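PDB 3K9C: transcriptional regulator, LacI family protein from Rhodococcus jostii, which probably acts as a DNA-binding transcription factor that recognises cis-regulatory sequences, as other LacI-family regulators do. Local coordinates for residues L15-E20 against V44-V49. Numbering follows the deposited sequence.
Sequences LGVVFE and VMLSAV
L15-E20 and V44-V49 run side by side as parallel strands, L15, V17 and F19 bonding to M45, S47 and V49 through five backbone hydrogen bonds. The bond from M45 N to L15 O is nearly straight (171° at the hydrogen), whereas that from F19 N to S47 O, at 3.3 Å, is weak. On the face carrying V17, F19, V44, L46 and A48, V17 CG2 meets V44 CG1 at 3.6 Å. The F19 ring leans across to the neighbouring strand: chi1 of 79° sets CG between the backbone N and the carbonyl carbon, and L46 CB and A48 CB approach the ring obliquely, 3.9 and 4.0 Å from F19 CE2. Helix 24-39 covers this face, with V30 against F19 and Y34 against V44 and L46. The opposite face pairs V18 CG1 with V49 CG2 at 3.6 Å, and there helix 55-63 receives V18, M45 and S47, whose OG bonds to A58 O. At the outer edge of strand 42-49, outermost in its sheet within this chain, A48 N is hydrogen-bonded to Y34 OH of the second subunit. The two parallel strands, joined through helix 24-39, make a beta-alpha-beta crossover, a building block of the Rossmann-like, periplasmic-binding-protein fold of LacI-family regulators.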
ATOM      1  N   LEU B  15       1.197  19.362  13.228  1.00 33.69           N
ATOM      2  CA  LEU B  15      -0.090  18.694  13.319  1.00 30.59           C
ATOM      3  C   LEU B  15       0.242  17.199  13.322  1.00 28.11           C
ATOM      4  O   LEU B  15       0.947  16.706  12.437  1.00 26.85           O
ATOM      5  CB  LEU B  15      -0.985  19.028  12.129  1.00 29.28           C
ATOM      6  CG  LEU B  15      -1.710  20.376  12.181  1.00 30.44           C
ATOM      7  CD1 LEU B  15      -2.765  20.414  11.078  1.00 29.47           C
ATOM      8  CD2 LEU B  15      -2.371  20.555  13.540  1.00 26.89           C
ATOM      9  N   GLY B  16      -0.244  16.493  14.333  1.00 25.23           N
ATOM     10  CA  GLY B  16       0.027  15.074  14.428  1.00 23.67           C
ATOM     11  C   GLY B  16      -0.976  14.252  13.652  1.00 22.12           C
ATOM     12  O   GLY B  16      -2.174  14.519  13.697  1.00 23.06           O
ATOM     13  N   VAL B  17      -0.489  13.248  12.933  1.00 21.85           N
ATOM     14  CA  VAL B  17      -1.381  12.387  12.158  1.00 20.18           C
ATOM     15  C   VAL B  17      -1.102  10.901  12.400  1.00 18.66           C
ATOM     16  O   VAL B  17      -0.015  10.413  12.109  1.00 19.79           O
ATOM     17  CB  VAL B  17      -1.247  12.671  10.638  1.00 19.31           C
ATOM     18  CG1 VAL B  17      -2.182  11.759   9.847  1.00 14.48           C
ATOM     19  CG2 VAL B  17      -1.558  14.125  10.353  1.00 18.90           C
ATOM     20  N   VAL B  18      -2.080  10.186  12.946  1.00 19.62           N
ATOM     21  CA  VAL B  18      -1.939   8.748  13.184  1.00 18.34           C
ATOM     22  C   VAL B  18      -2.623   8.033  12.005  1.00 18.42           C
ATOM     23  O   VAL B  18      -3.759   8.362  11.660  1.00 18.25           O
ATOM     24  CB  VAL B  18      -2.617   8.352  14.519  1.00 18.55           C
ATOM     25  CG1 VAL B  18      -2.472   6.859  14.777  1.00 17.20           C
ATOM     26  CG2 VAL B  18      -1.980   9.136  15.671  1.00 20.88           C
ATOM     27  N   PHE B  19      -1.941   7.073  11.379  1.00 18.26           N
ATOM     28  CA  PHE B  19      -2.519   6.354  10.233  1.00 17.95           C
ATOM     29  C   PHE B  19      -1.994   4.926  10.109  1.00 20.33           C
ATOM     30  O   PHE B  19      -0.925   4.599  10.630  1.00 20.57           O
ATOM     31  CB  PHE B  19      -2.210   7.094   8.924  1.00 16.53           C
ATOM     32  CG  PHE B  19      -0.825   6.851   8.413  1.00 19.72           C
ATOM     33  CD1 PHE B  19      -0.613   6.046   7.301  1.00 20.29           C
ATOM     34  CD2 PHE B  19       0.274   7.405   9.057  1.00 18.97           C
ATOM     35  CE1 PHE B  19       0.677   5.797   6.836  1.00 20.08           C
ATOM     36  CE2 PHE B  19       1.560   7.165   8.607  1.00 19.84           C
ATOM     37  CZ  PHE B  19       1.765   6.362   7.494  1.00 23.27           C
ATOM     38  N   GLU B  20      -2.743   4.086   9.399  1.00 21.23           N
ATOM     39  CA  GLU B  20      -2.357   2.691   9.198  1.00 23.12           C
ATOM     40  C   GLU B  20      -1.404   2.509   8.025  1.00 22.25           C
ATOM     41  O   GLU B  20      -1.755   2.781   6.871  1.00 21.34           O
ATOM     42  CB  GLU B  20      -3.590   1.820   8.962  1.00 23.90           C
ATOM     43  CG  GLU B  20      -4.399   1.525  10.199  1.00 31.54           C
ATOM     44  CD  GLU B  20      -5.692   0.796   9.881  1.00 36.05           C
ATOM     45  OE1 GLU B  20      -5.659  -0.184   9.097  1.00 37.49           O
ATOM     46  OE2 GLU B  20      -6.740   1.203  10.419  1.00 39.46           O
ATOM     47  N   VAL B  44       3.620  18.378   9.167  1.00 28.55           N
ATOM     48  CA  VAL B  44       2.910  17.217   9.646  1.00 26.05           C
ATOM     49  C   VAL B  44       3.863  16.191  10.197  1.00 26.93           C
ATOM     50  O   VAL B  44       4.918  15.928   9.620  1.00 26.64           O
ATOM     51  CB  VAL B  44       2.070  16.571   8.522  1.00 25.41           C
ATOM     52  CG1 VAL B  44       1.557  15.207   8.971  1.00 25.60           C
ATOM     53  CG2 VAL B  44       0.893  17.474   8.171  1.00 22.57           C
HETATM   54  N   MSE B  45       3.485  15.622  11.333  1.00 27.76           N
HETATM   55  CA  MSE B  45       4.281  14.578  11.943  1.00 29.48           C
HETATM   56  C   MSE B  45       3.427  13.311  11.908  1.00 25.38           C
HETATM   57  O   MSE B  45       2.368  13.256  12.519  1.00 24.20           O
HETATM   58  CB  MSE B  45       4.627  14.935  13.386  1.00 36.45           C
HETATM   59  CG  MSE B  45       5.888  14.261  13.864  1.00 48.05           C
HETATM   60 SE   MSE B  45       5.756  13.808  15.735  1.00 66.32          SE
HETATM   61  CE  MSE B  45       5.821  11.871  15.576  1.00 59.00           C
ATOM     62  N   LEU B  46       3.880  12.318  11.158  1.00 22.08           N
ATOM     63  CA  LEU B  46       3.168  11.054  11.052  1.00 22.61           C
ATOM     64  C   LEU B  46       3.636  10.126  12.155  1.00 22.43           C
ATOM     65  O   LEU B  46       4.782  10.197  12.589  1.00 21.82           O
ATOM     66  CB  LEU B  46       3.488  10.367   9.730  1.00 22.52           C
ATOM     67  CG  LEU B  46       3.286  11.105   8.417  1.00 22.03           C
ATOM     68  CD1 LEU B  46       3.941  10.304   7.296  1.00 21.12           C
ATOM     69  CD2 LEU B  46       1.811  11.302   8.181  1.00 20.92           C
ATOM     70  N   SER B  47       2.733   9.263  12.600  1.00 21.52           N
ATOM     71  CA  SER B  47       3.031   8.244  13.596  1.00 21.05           C
ATOM     72  C   SER B  47       2.226   7.087  13.040  1.00 21.01           C
ATOM     73  O   SER B  47       0.992   7.156  12.973  1.00 21.17           O
ATOM     74  CB  SER B  47       2.518   8.629  14.977  1.00 21.28           C
ATOM     75  OG  SER B  47       2.896   7.642  15.924  1.00 21.04           O
ATOM     76  N   ALA B  48       2.915   6.027  12.635  1.00 18.07           N
ATOM     77  CA  ALA B  48       2.240   4.899  12.015  1.00 18.96           C
ATOM     78  C   ALA B  48       1.769   3.770  12.917  1.00 19.77           C
ATOM     79  O   ALA B  48       2.402   3.439  13.920  1.00 20.84           O
ATOM     80  CB  ALA B  48       3.126   4.325  10.913  1.00 19.80           C
ATOM     81  N   VAL B  49       0.640   3.186  12.537  1.00 19.25           N
ATOM     82  CA  VAL B  49       0.079   2.049  13.240  1.00 20.33           C
ATOM     83  C   VAL B  49       0.328   0.857  12.306  1.00 21.55           C
ATOM     84  O   VAL B  49       0.137   0.969  11.089  1.00 21.71           O
ATOM     85  CB  VAL B  49      -1.450   2.216  13.480  1.00 19.84           C
ATOM     86  CG1 VAL B  49      -2.033   0.935  14.076  1.00 20.79           C
ATOM     87  CG2 VAL B  49      -1.707   3.398  14.411  1.00 17.89           C
TER